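Local structure of putative thiosugar synthase (Amycolatopsis orientalis, 4N6F) at residues E31-V36 and A219-E224; L38-L43 and A70-L75; R88-A93 and T125-R130; K110-G115 and A160-A165. The protein probably builds a 2-thiosugar from glucose 6-phosphate, with sulphur delivered as a carrier-protein thiocarboxylate, much as its thiazole synthase (ThiG) relatives make thiazole phosphate. All coordinates share one frame; numbering follows the deposited sequence.

Contact 1 of 4, residues E31-V36 and A219-E224. With F6R (fructose -6-phosphate), chain F.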
loop_
_atom_site.group_PDB
_atom_site.type_symbol
_atom_site.label_atom_id
_atom_site.label_comp_id
_atom_site.label_asym_id
_atom_site.label_seq_id
_atom_site.Cartn_x
_atom_site.Cartn_y
_atom_site.Cartn_z
ATOM N N GLU A 31 14.197 15.916 11.955
ATOM C CA GLU A 31 14.787 17.035 12.708
ATOM C C GLU A 31 15.236 16.681 14.140
ATOM O O GLU A 31 16.130 17.333 14.672
ATOM C CB GLU A 31 13.896 18.307 12.679
ATOM C CG GLU A 31 12.467 18.184 13.207
ATOM C CD GLU A 31 11.424 18.172 12.087
ATOM O OE1 GLU A 31 11.401 17.184 11.328
ATOM O OE2 GLU A 31 10.623 19.137 11.972
ATOM N N GLN A 32 14.657 15.636 14.732
ATOM C CA GLN A 32 15.045 15.188 16.076
ATOM C C GLN A 32 16.119 14.092 16.095
ATOM O O GLN A 32 16.642 13.760 17.150
ATOM C CB GLN A 32 13.811 14.704 16.842
ATOM C CG GLN A 32 12.804 15.808 17.113
ATOM C CD GLN A 32 11.768 15.411 18.149
ATOM O OE1 GLN A 32 11.229 14.299 18.114
ATOM N NE2 GLN A 32 11.478 16.322 19.080
ATOM N N TYR A 33 16.457 13.547 14.931
ATOM C CA TYR A 33 17.450 12.473 14.827
ATOM C C TYR A 33 18.840 13.075 15.068
ATOM O O TYR A 33 19.169 14.099 14.466
ATOM C CB TYR A 33 17.435 11.857 13.419
ATOM C CG TYR A 33 16.151 11.192 12.931
ATOM C CD1 TYR A 33 14.899 11.471 13.493
ATOM C CD2 TYR A 33 16.192 10.305 11.856
ATOM C CE1 TYR A 33 13.745 10.867 13.015
ATOM C CE2 TYR A 33 15.046 9.703 11.371
ATOM C CZ TYR A 33 13.823 9.981 11.952
ATOM O OH TYR A 33 12.690 9.367 11.457
ATOM N N ASP A 34 19.657 12.462 15.925
ATOM C CA ASP A 34 21.053 12.933 16.102
ATOM C C ASP A 34 22.122 11.925 15.623
ATOM O O ASP A 34 23.322 12.149 15.822
ATOM C CB ASP A 34 21.320 13.410 17.552
ATOM C CG ASP A 34 21.398 12.269 18.571
ATOM O OD1 ASP A 34 21.149 11.094 18.216
ATOM O OD2 ASP A 34 21.711 12.558 19.748
ATOM N N SER A 35 21.675 10.842 14.975
ATOM C CA SER A 35 22.567 9.817 14.404
ATOM C C SER A 35 22.729 10.019 12.884
ATOM O O SER A 35 21.757 9.905 12.122
ATOM C CB SER A 35 22.017 8.416 14.704
ATOM O OG SER A 35 22.647 7.415 13.916
ATOM N N VAL A 36 23.957 10.309 12.453
ATOM C CA VAL A 36 24.250 10.613 11.049
ATOM C C VAL A 36 24.023 9.408 10.124
ATOM O O VAL A 36 23.389 9.555 9.076
ATOM C CB VAL A 36 25.669 11.201 10.879
ATOM C CG1 VAL A 36 26.033 11.371 9.407
ATOM C CG2 VAL A 36 25.756 12.539 11.590
ATOM N N ALA A 219 7.403 5.838 12.456
ATOM C CA ALA A 219 7.331 4.519 11.804
ATOM C C ALA A 219 8.685 3.944 11.368
ATOM O O ALA A 219 8.872 2.720 11.356
ATOM C CB ALA A 219 6.408 4.577 10.603
ATOM N N LEU A 220 9.595 4.825 10.968
ATOM C CA LEU A 220 10.957 4.443 10.592
ATOM C C LEU A 220 11.819 4.214 11.825
ATOM O O LEU A 220 12.475 3.187 11.946
ATOM C CB LEU A 220 11.600 5.532 9.723
ATOM C CG LEU A 220 10.824 5.903 8.459
ATOM C CD1 LEU A 220 11.574 6.937 7.636
ATOM C CD2 LEU A 220 10.543 4.660 7.625
ATOM N N VAL A 221 11.803 5.181 12.735
ATOM C CA VAL A 221 12.596 5.119 13.966
ATOM C C VAL A 221 12.290 3.870 14.781
ATOM O O VAL A 221 13.198 3.293 15.372
ATOM C CB VAL A 221 12.355 6.370 14.840
ATOM C CG1 VAL A 221 12.965 6.217 16.230
ATOM C CG2 VAL A 221 12.940 7.590 14.158
ATOM N N ARG A 222 11.023 3.460 14.821
ATOM C CA ARG A 222 10.598 2.358 15.687
ATOM C C ARG A 222 10.430 1.030 14.979
ATOM O O ARG A 222 9.988 0.075 15.597
ATOM C CB ARG A 222 9.295 2.695 16.431
ATOM C CG ARG A 222 9.384 3.929 17.321
ATOM C CD ARG A 222 8.899 3.674 18.743
ATOM N NE ARG A 222 7.480 3.979 18.962
ATOM C CZ ARG A 222 6.998 5.104 19.509
ATOM N NH1 ARG A 222 7.803 6.096 19.896
ATOM N NH2 ARG A 222 5.683 5.250 19.660
ATOM N N ALA A 223 10.762 0.950 13.695
ATOM C CA ALA A 223 10.744 -0.340 13.002
ATOM C C ALA A 223 12.017 -1.110 13.347
ATOM O O ALA A 223 13.050 -0.505 13.582
ATOM C CB ALA A 223 10.631 -0.152 11.494
ATOM N N GLU A 224 11.933 -2.441 13.370
ATOM C CA GLU A 224 13.106 -3.287 13.624
ATOM C C GLU A 224 14.199 -2.990 12.606
ATOM O O GLU A 224 15.368 -2.944 12.957
ATOM C CB GLU A 224 12.750 -4.776 13.599
ATOM C CG GLU A 224 12.025 -5.254 14.851
ATOM C CD GLU A 224 11.632 -6.729 14.799
ATOM O OE1 GLU A 224 12.375 -7.542 14.191
ATOM O OE2 GLU A 224 10.578 -7.076 15.383
HETATM C C1 F6R F . 7.192 18.205 12.064
HETATM C C2 F6R F . 7.811 16.868 12.361
HETATM C C3 F6R F . 7.208 15.897 13.347
HETATM C C4 F6R F . 6.008 15.223 12.679
HETATM C C5 F6R F . 5.580 13.960 13.431
HETATM C C6 F6R F . 4.803 13.022 12.529
HETATM O O2 F6R F . 8.819 16.510 11.748
HETATM O O3 F6R F . 6.809 16.489 14.588
HETATM O O4 F6R F . 4.903 16.140 12.647
HETATM O O5 F6R F . 6.704 13.251 13.947
HETATM O O6 F6R F . 4.298 11.955 13.324
HETATM P P F6R F . 4.966 10.508 13.377
HETATM O O1P F6R F . 6.173 10.719 14.242
HETATM O O2P F6R F . 5.304 10.123 11.962
HETATM O O3P F6R F . 3.842 9.688 13.942
#
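Y33 and V221 make the tight part of this contact: the phenol end of the tyrosine runs up against a single methyl of the valine, with CG2 of V221 3.2 Å from OH and 3.4 Å from CZ of Y33. The two side chains slide past each other in opposite directions. Y33 has its ring anti to its own carbonyl carbon (chi1 -61°), which sends the phenol across toward the short helix 218-221. L220 adds a looser touch, its CB lying 4.3 Å from Y33 OH. The hydroxyl is hydrogen-bonded to OD1 of N217, whose ND2 in turn binds the sugar phosphate. The outer side is looser: V221 is solvent-exposed, and just beyond it R222 packs on M249 of the second subunit. On the inner side the same loop buries E31, whose OE1 approaches O2 of the fructose 6-phosphate to 2.7 Å while OE2 is hydrogen-bonded to T83 and S85 and, weakly, to NZ of K110. With an alanine in place of E31, T83, S85 and K110 would probably lose their common partner and a gap would open beside the sugar's O2. This is the loop after the first strand of a TIM barrel meeting the short helix after the last one, above the C-terminal strand ends where the substrate pocket of this fold lies.

Contact 2 of 4, residues L38-L43 and A70-L75. With CA (calcium ion), chain D.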
loop_
_atom_site.group_PDB
_atom_site.type_symbol
_atom_site.label_atom_id
_atom_site.label_comp_id
_atom_site.label_asym_id
_atom_site.label_seq_id
_atom_site.Cartn_x
_atom_site.Cartn_y
_atom_site.Cartn_z
ATOM N N LEU A 38 21.891 6.980 10.586
ATOM C CA LEU A 38 20.442 6.828 10.491
ATOM C C LEU A 38 19.839 7.793 9.466
ATOM O O LEU A 38 19.026 7.393 8.632
ATOM C CB LEU A 38 19.775 7.063 11.853
ATOM C CG LEU A 38 18.232 7.061 11.867
ATOM C CD1 LEU A 38 17.694 5.683 11.494
ATOM C CD2 LEU A 38 17.673 7.509 13.206
ATOM N N VAL A 39 20.214 9.063 9.553
ATOM C CA VAL A 39 19.687 10.069 8.642
ATOM C C VAL A 39 20.048 9.681 7.213
ATOM O O VAL A 39 19.179 9.608 6.350
ATOM C CB VAL A 39 20.202 11.481 8.978
ATOM C CG1 VAL A 39 19.830 12.474 7.887
ATOM C CG2 VAL A 39 19.628 11.953 10.304
ATOM N N ARG A 40 21.329 9.403 6.989
ATOM C CA ARG A 40 21.824 9.007 5.670
ATOM C C ARG A 40 21.012 7.845 5.103
ATOM O O ARG A 40 20.463 7.936 4.012
ATOM C CB ARG A 40 23.301 8.619 5.769
ATOM C CG ARG A 40 23.942 8.100 4.486
ATOM C CD ARG A 40 25.213 7.325 4.818
ATOM N NE ARG A 40 24.901 6.040 5.453
ATOM C CZ ARG A 40 25.634 5.440 6.392
ATOM N NH1 ARG A 40 25.233 4.274 6.886
ATOM N NH2 ARG A 40 26.746 5.991 6.863
ATOM N N ASP A 41 20.922 6.760 5.863
ATOM C CA ASP A 41 20.318 5.532 5.352
ATOM C C ASP A 41 18.835 5.707 5.067
ATOM O O ASP A 41 18.315 5.206 4.078
ATOM C CB ASP A 41 20.520 4.379 6.339
ATOM C CG ASP A 41 21.976 3.924 6.434
ATOM O OD1 ASP A 41 22.732 4.007 5.429
ATOM O OD2 ASP A 41 22.361 3.465 7.529
ATOM N N VAL A 42 18.168 6.435 5.947
ATOM C CA VAL A 42 16.737 6.666 5.841
ATOM C C VAL A 42 16.421 7.591 4.662
ATOM O O VAL A 42 15.508 7.308 3.895
ATOM C CB VAL A 42 16.181 7.194 7.188
ATOM C CG1 VAL A 42 15.021 8.139 7.008
ATOM C CG2 VAL A 42 15.790 6.029 8.090
ATOM N N LEU A 43 17.174 8.681 4.508
ATOM C CA LEU A 43 16.944 9.581 3.375
ATOM C C LEU A 43 17.247 8.899 2.035
ATOM O O LEU A 43 16.508 9.101 1.069
ATOM C CB LEU A 43 17.725 10.889 3.514
ATOM C CG LEU A 43 17.253 11.850 4.619
ATOM C CD1 LEU A 43 18.166 13.068 4.699
ATOM C CD2 LEU A 43 15.817 12.306 4.426
ATOM N N ALA A 70 27.241 15.738 5.396
ATOM C CA ALA A 70 27.475 16.271 4.052
ATOM C C ALA A 70 28.424 15.458 3.163
ATOM O O ALA A 70 28.330 15.554 1.946
ATOM C CB ALA A 70 27.964 17.714 4.138
ATOM N N ASP A 71 29.337 14.676 3.739
ATOM C CA ASP A 71 30.219 13.830 2.908
ATOM C C ASP A 71 29.703 12.396 2.756
ATOM O O ASP A 71 30.388 11.549 2.185
ATOM C CB ASP A 71 31.668 13.834 3.423
ATOM C CG ASP A 71 31.832 13.123 4.758
ATOM O OD1 ASP A 71 30.829 12.696 5.363
ATOM O OD2 ASP A 71 32.984 12.984 5.208
ATOM N N GLU A 72 28.508 12.128 3.269
ATOM C CA GLU A 72 27.882 10.815 3.125
ATOM C C GLU A 72 26.575 10.836 2.341
ATOM O O GLU A 72 26.124 9.794 1.886
ATOM C CB GLU A 72 27.645 10.207 4.498
ATOM C CG GLU A 72 28.934 9.791 5.167
ATOM C CD GLU A 72 28.722 9.369 6.593
ATOM O OE1 GLU A 72 27.998 8.375 6.800
ATOM O OE2 GLU A 72 29.282 10.029 7.500
ATOM N N LEU A 73 25.966 12.015 2.228
ATOM C CA LEU A 73 24.780 12.243 1.414
ATOM C C LEU A 73 25.066 13.407 0.480
ATOM O O LEU A 73 25.745 14.342 0.883
ATOM C CB LEU A 73 23.591 12.648 2.295
ATOM C CG LEU A 73 22.482 11.658 2.602
ATOM C CD1 LEU A 73 21.376 12.408 3.327
ATOM C CD2 LEU A 73 21.923 10.989 1.359
ATOM N N PRO A 74 24.532 13.370 -0.752
ATOM C CA PRO A 74 24.604 14.542 -1.626
ATOM C C PRO A 74 23.521 15.564 -1.274
ATOM O O PRO A 74 22.460 15.577 -1.891
ATOM C CB PRO A 74 24.369 13.948 -3.021
ATOM C CG PRO A 74 23.503 12.756 -2.783
ATOM C CD PRO A 74 23.915 12.211 -1.434
ATOM N N LEU A 75 23.785 16.415 -0.286
ATOM C CA LEU A 75 22.771 17.362 0.190
ATOM C C LEU A 75 22.413 18.436 -0.842
ATOM O O LEU A 75 21.403 19.123 -0.694
ATOM C CB LEU A 75 23.196 18.005 1.509
ATOM C CG LEU A 75 23.353 17.047 2.696
ATOM C CD1 LEU A 75 23.923 17.783 3.896
ATOM C CD2 LEU A 75 22.041 16.369 3.073
HETATM CA CA CA D . 30.818 11.757 7.704
HETATM O O HOH W 1 32.457 9.926 6.327
HETATM O O HOH W 2 32.563 13.250 8.140
HETATM O O HOH W 3 31.770 9.925 9.404
#
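R40 and E72 join helix 36-46 to a calcium site at the end of helix 60-70 and the loop after it, through a salt-bridge network that also takes in D41. The carboxylate of E72 works at both ends: OE2 binds the calcium ion at 2.3 Å, and OE1 receives the NH2 of R40 at 2.7 Å. That hydrogen bond is moderately bent (147° at the proton) and meets OE1 almost end-on, within the guanidinium plane, although the two flat groups are turned 42° apart. The metal is likely to draw negative charge toward OE2, and R40 probably balances what remains on OE1. On its other edge the guanidinium holds D41 side-on, with NE at 3.0 Å and NH1 at 2.9 Å from the same oxygen, OD1, both arriving from the same face of the D41 carboxylate. R40 reaches both acids because its chain, extended as far as CD, turns at chi3 (71°). D71 OD1 binds the calcium ion at 2.5 Å; three waters and D68 complete the shell, and two of those waters donate to D71 OD2, one weakly. Below the charges the contact becomes apolar. CD1 of L73 packs on CD1 of L43 at 3.6 Å, the two side chains crossing at about a right angle, and CG of L73 lies 4.1 Å from CA of R40. L43 leans on V28 of strand 26-28, helices 36-46 and 60-70 touch through V39 and L69, and the loop lies against helix 36-46 through L73, with L75 turned back to L66 of helix 60-70.

Contact 3 of 4, residues R88-A93 and T125-R130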
loop_
_atom_site.group_PDB
_atom_site.type_symbol
_atom_site.label_atom_id
_atom_site.label_comp_id
_atom_site.label_asym_id
_atom_site.label_seq_id
_atom_site.Cartn_x
_atom_site.Cartn_y
_atom_site.Cartn_z
ATOM N N ARG A 88 7.590 25.908 21.028
ATOM C CA ARG A 88 6.402 25.465 21.765
ATOM C C ARG A 88 5.244 26.480 21.731
ATOM O O ARG A 88 4.081 26.094 21.870
ATOM C CB ARG A 88 6.781 25.139 23.215
ATOM C CG ARG A 88 5.751 24.295 23.954
ATOM C CD ARG A 88 6.222 23.889 25.347
ATOM N NE ARG A 88 7.009 22.652 25.328
ATOM C CZ ARG A 88 6.510 21.415 25.418
ATOM N NH1 ARG A 88 5.198 21.204 25.542
ATOM N NH2 ARG A 88 7.334 20.370 25.387
ATOM N N THR A 89 5.558 27.763 21.562
ATOM C CA THR A 89 4.540 28.803 21.413
ATOM C C THR A 89 4.557 29.359 20.000
ATOM O O THR A 89 5.534 29.192 19.269
ATOM C CB THR A 89 4.784 29.989 22.375
ATOM O OG1 THR A 89 6.085 30.547 22.136
ATOM C CG2 THR A 89 4.681 29.545 23.827
ATOM N N LYS A 90 3.474 30.042 19.643
ATOM C CA LYS A 90 3.374 30.770 18.379
ATOM C C LYS A 90 4.495 31.791 18.216
ATOM O O LYS A 90 5.122 31.870 17.158
ATOM C CB LYS A 90 2.013 31.468 18.285
ATOM C CG LYS A 90 1.954 32.590 17.263
ATOM C CD LYS A 90 0.525 32.956 16.898
ATOM C CE LYS A 90 0.481 34.274 16.133
ATOM N NZ LYS A 90 0.123 35.437 16.991
ATOM N N GLU A 91 4.734 32.580 19.265
ATOM C CA GLU A 91 5.779 33.608 19.242
ATOM C C GLU A 91 7.129 32.995 18.906
ATOM O O GLU A 91 7.893 33.526 18.097
ATOM C CB GLU A 91 5.865 34.318 20.607
ATOM N N SER A 92 7.420 31.866 19.542
ATOM C CA SER A 92 8.697 31.184 19.349
ATOM C C SER A 92 8.838 30.670 17.908
ATOM O O SER A 92 9.928 30.740 17.320
ATOM C CB SER A 92 8.840 30.045 20.358
ATOM O OG SER A 92 10.079 29.365 20.197
ATOM N N ALA A 93 7.729 30.175 17.346
ATOM C CA ALA A 93 7.694 29.723 15.951
ATOM C C ALA A 93 7.962 30.877 14.986
ATOM O O ALA A 93 8.745 30.734 14.041
ATOM C CB ALA A 93 6.358 29.058 15.631
ATOM N N THR A 125 -1.892 28.444 14.239
ATOM C CA THR A 125 -1.173 28.139 12.993
ATOM C C THR A 125 -1.565 29.118 11.890
ATOM O O THR A 125 -0.712 29.603 11.148
ATOM C CB THR A 125 -1.462 26.690 12.536
ATOM O OG1 THR A 125 -0.953 25.791 13.516
ATOM C CG2 THR A 125 -0.820 26.380 11.177
ATOM N N VAL A 126 -2.859 29.394 11.789
ATOM C CA VAL A 126 -3.382 30.354 10.817
ATOM C C VAL A 126 -2.829 31.759 11.058
ATOM O O VAL A 126 -2.410 32.437 10.115
ATOM C CB VAL A 126 -4.925 30.421 10.860
ATOM C CG1 VAL A 126 -5.449 31.611 10.065
ATOM C CG2 VAL A 126 -5.529 29.139 10.318
ATOM N N GLU A 127 -2.855 32.205 12.314
ATOM C CA GLU A 127 -2.291 33.517 12.671
ATOM C C GLU A 127 -0.814 33.599 12.304
ATOM O O GLU A 127 -0.376 34.560 11.679
ATOM C CB GLU A 127 -2.442 33.791 14.171
ATOM C CG GLU A 127 -3.867 34.023 14.651
ATOM C CD GLU A 127 -3.984 33.947 16.172
ATOM O OE1 GLU A 127 -3.016 34.330 16.876
ATOM O OE2 GLU A 127 -5.043 33.493 16.663
ATOM N N ALA A 128 -0.050 32.581 12.693
ATOM C CA ALA A 128 1.381 32.530 12.363
ATOM C C ALA A 128 1.589 32.531 10.846
ATOM O O ALA A 128 2.465 33.234 10.326
ATOM C CB ALA A 128 2.031 31.303 12.988
ATOM N N ALA A 129 0.759 31.773 10.133
ATOM C CA ALA A 129 0.891 31.677 8.675
ATOM C C ALA A 129 0.717 33.031 8.006
ATOM O O ALA A 129 1.548 33.439 7.197
ATOM C CB ALA A 129 -0.098 30.663 8.111
ATOM N N ARG A 130 -0.353 33.741 8.354
ATOM C CA ARG A 130 -0.606 35.085 7.792
ATOM C C ARG A 130 0.537 36.058 8.059
ATOM O O ARG A 130 0.943 36.815 7.179
ATOM C CB ARG A 130 -1.910 35.662 8.349
ATOM C CG ARG A 130 -3.154 35.030 7.753
ATOM C CD ARG A 130 -4.410 35.458 8.493
ATOM N NE ARG A 130 -5.607 34.897 7.867
ATOM C CZ ARG A 130 -6.788 34.731 8.465
ATOM N NH1 ARG A 130 -6.976 35.080 9.737
ATOM N NH2 ARG A 130 -7.797 34.206 7.779
#
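K90 and E127 pair across two adjacent outer helices of the TIM barrel, 90-104 and 122-134, which follow the neighbouring parallel strands 79-83 and 108-111. The charged part is slight: NZ of K90 stands 3.3 Å from OE1 of E127, a salt bridge whose hydrogen bond is weak. The lysine chain is nearly straight as far as CE and then bends (chi4 -99°), which turns the ammonium group toward the acid. Van der Waals contact does more. The two side chains cross at about a right angle, and CE of K90 rests 3.6 Å from CB of E127. The same CE lies 3.9 Å from the backbone N of A128, and CG of K90 is 4.5 Å from CB of A128. A128 has only a methyl to interpose, so the backbones approach to 6.6 Å between CA of K90 and CA of A128. With a methionine in place of K90, E127 would probably be left without its charged mate across the helix pair. At the start of helix 90-104 T89 is the N-cap, its OG1 accepting from N of S92 at 3.2 Å. On the far side of helix 122-134 the guanidinium of R130 lies with one face over its own helix, CG1 of V126 sitting 3.7 Å from the plane, over its centre.

Contact 4 of 4, residues K110-G115 and A160-A165. With F6R (fructose -6-phosphate), chain F.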
loop_
_atom_site.group_PDB
_atom_site.type_symbol
_atom_site.label_atom_id
_atom_site.label_comp_id
_atom_site.label_asym_id
_atom_site.label_seq_id
_atom_site.Cartn_x
_atom_site.Cartn_y
_atom_site.Cartn_z
ATOM N N LYS A 110 8.689 24.486 7.220
ATOM C CA LYS A 110 7.798 23.515 7.835
ATOM C C LYS A 110 7.290 24.181 9.082
ATOM O O LYS A 110 8.018 24.333 10.054
ATOM C CB LYS A 110 8.565 22.210 8.079
ATOM C CG LYS A 110 7.827 21.155 8.870
ATOM C CD LYS A 110 8.681 19.899 9.001
ATOM C CE LYS A 110 7.990 18.775 9.773
ATOM N NZ LYS A 110 8.088 19.039 11.218
ATOM N N LEU A 111 6.049 24.647 9.037
ATOM C CA LEU A 111 5.492 25.462 10.109
ATOM C C LEU A 111 4.665 24.603 11.035
ATOM O O LEU A 111 3.679 23.981 10.613
ATOM C CB LEU A 111 4.632 26.581 9.529
ATOM C CG LEU A 111 3.880 27.463 10.529
ATOM C CD1 LEU A 111 4.840 28.224 11.430
ATOM C CD2 LEU A 111 2.972 28.419 9.774
ATOM N N ASP A 112 5.078 24.572 12.300
ATOM C CA ASP A 112 4.409 23.813 13.341
ATOM C C ASP A 112 4.151 24.731 14.541
ATOM O O ASP A 112 5.076 25.379 15.054
ATOM C CB ASP A 112 5.282 22.630 13.766
ATOM C CG ASP A 112 5.263 21.497 12.757
ATOM O OD1 ASP A 112 4.199 20.902 12.554
ATOM O OD2 ASP A 112 6.322 21.177 12.173
ATOM N N VAL A 113 2.883 24.820 14.932
ATOM C CA VAL A 113 2.449 25.534 16.124
ATOM C C VAL A 113 1.502 24.595 16.862
ATOM O O VAL A 113 0.369 24.381 16.428
ATOM C CB VAL A 113 1.708 26.834 15.772
ATOM C CG1 VAL A 113 1.296 27.580 17.034
ATOM C CG2 VAL A 113 2.582 27.721 14.899
ATOM N N ARG A 114 1.974 24.024 17.967
ATOM C CA ARG A 114 1.234 22.964 18.658
ATOM C C ARG A 114 0.831 23.312 20.082
ATOM O O ARG A 114 1.512 24.078 20.763
ATOM C CB ARG A 114 2.065 21.689 18.673
ATOM C CG ARG A 114 2.576 21.330 17.300
ATOM C CD ARG A 114 3.198 19.956 17.257
ATOM N NE ARG A 114 3.560 19.620 15.885
ATOM C CZ ARG A 114 4.138 18.490 15.504
ATOM N NH1 ARG A 114 4.435 17.547 16.398
ATOM N NH2 ARG A 114 4.417 18.301 14.217
ATOM N N GLY A 115 -0.294 22.738 20.510
ATOM C CA GLY A 115 -0.685 22.729 21.913
ATOM C C GLY A 115 0.185 21.753 22.688
ATOM O O GLY A 115 0.924 20.958 22.096
ATOM N N ALA A 160 1.696 24.290 0.517
ATOM C CA ALA A 160 1.127 22.960 0.681
ATOM C C ALA A 160 0.623 22.851 2.113
ATOM O O ALA A 160 1.014 23.644 2.974
ATOM C CB ALA A 160 2.173 21.891 0.413
ATOM N N LEU A 161 -0.254 21.882 2.347
ATOM C CA LEU A 161 -0.876 21.664 3.646
ATOM C C LEU A 161 -0.499 20.309 4.173
ATOM O O LEU A 161 -0.715 19.310 3.503
ATOM C CB LEU A 161 -2.399 21.659 3.510
ATOM C CG LEU A 161 -3.201 22.792 4.105
ATOM C CD1 LEU A 161 -4.675 22.428 4.026
ATOM C CD2 LEU A 161 -2.790 23.042 5.554
ATOM N N ARG A 162 0.038 20.266 5.375
ATOM C CA ARG A 162 0.228 19.000 6.062
ATOM C C ARG A 162 -0.997 18.804 6.949
ATOM O O ARG A 162 -1.393 19.716 7.690
ATOM C CB ARG A 162 1.530 19.006 6.865
ATOM C CG ARG A 162 2.780 19.181 6.000
ATOM C CD ARG A 162 3.886 19.963 6.709
ATOM N NE ARG A 162 4.196 19.365 8.003
ATOM C CZ ARG A 162 4.434 20.035 9.135
ATOM N NH1 ARG A 162 4.669 19.354 10.251
ATOM N NH2 ARG A 162 4.427 21.360 9.178
ATOM N N VAL A 163 -1.608 17.624 6.846
ATOM C CA VAL A 163 -2.882 17.338 7.510
ATOM C C VAL A 163 -2.734 16.092 8.391
ATOM O O VAL A 163 -2.207 15.077 7.949
ATOM C CB VAL A 163 -4.002 17.139 6.457
ATOM C CG1 VAL A 163 -5.300 16.706 7.107
ATOM C CG2 VAL A 163 -4.221 18.430 5.678
ATOM N N MET A 164 -3.188 16.179 9.640
ATOM C CA MET A 164 -2.946 15.123 10.617
ATOM C C MET A 164 -3.828 13.926 10.347
ATOM O O MET A 164 -5.040 14.059 10.246
ATOM C CB MET A 164 -3.167 15.621 12.043
ATOM C CG MET A 164 -3.086 14.526 13.105
ATOM S SD MET A 164 -2.904 15.148 14.792
ATOM C CE MET A 164 -1.140 15.010 15.006
ATOM N N ALA A 165 -3.200 12.762 10.212
ATOM C CA ALA A 165 -3.901 11.502 10.015
ATOM C C ALA A 165 -4.368 10.910 11.347
ATOM O O ALA A 165 -5.501 10.471 11.471
ATOM C CB ALA A 165 -2.989 10.514 9.295
HETATM C C1 F6R F . 7.192 18.205 12.064
HETATM C C2 F6R F . 7.811 16.868 12.361
HETATM C C3 F6R F . 7.208 15.897 13.347
HETATM C C4 F6R F . 6.008 15.223 12.679
HETATM C C5 F6R F . 5.580 13.960 13.431
HETATM C C6 F6R F . 4.803 13.022 12.529
HETATM O O2 F6R F . 8.819 16.510 11.748
HETATM O O3 F6R F . 6.809 16.489 14.588
HETATM O O4 F6R F . 4.903 16.140 12.647
HETATM O O5 F6R F . 6.704 13.251 13.947
HETATM O O6 F6R F . 4.298 11.955 13.324
HETATM P P F6R F . 4.966 10.508 13.377
HETATM O O1P F6R F . 6.173 10.719 14.242
HETATM O O2P F6R F . 5.304 10.123 11.962
HETATM O O3P F6R F . 3.842 9.688 13.942
#
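K110 and R162 come from parallel strands 108-111 and 161-164 of the TIM barrel, separated by strand 138-143, and their side chains cross at about a right angle inside it. From CB the lysine runs fully extended. Its CG lies over one face of the R162 guanidinium, near the rim, 3.4 Å from NH2, and CE lies over that face too. CD approaches C1 of the sugar, and at CE the chain turns (chi4 -79°) to place NZ on C1, covalently bound at 1.5 Å. That bond length and the short C2-O2 bond suit an amino ketone, consistent with an imine at C1 that has rearranged. R162 is fixed round its edge: NH1 meets the syn lone pair of D112 OD1 at 2.8 Å, NH2 bonds to L140 O and, weakly, to L111 O, and NE pairs with E194. The D112 carboxylate stands almost upright to that guanidinium, 87° between planes, with OD2 3.1 Å from sugar C1. R114 reaches the same OD1 from above the carboxylate plane, so this acid joins two arginines beside the substrate. The NH2 that R114 gives to D112 also donates to sugar O4, at 2.7 Å and 146°.

Overall arrangement
Contact 4 is the buried centre, about 8 Å from the middle of the chain, while contacts 1, 2 and 3 lie 15 to 18 Å out and are only partly buried. Contacts 1 and 4 reach the same fructose 6-phosphate and touch each other through E31 and K110; contact 1 encloses the other three along the chain. Contacts 1 and 2 pack together, Y33 against L38 and V39 of helix 36-46. Contacts 3 and 4 interlock around strand 108-111 and the helices before and after it, V113 lying under K90 and T125. The ion pairs differ accordingly: multiply bonded around the ligand, tied to calcium at contact 2, and weak between the helices of contact 3.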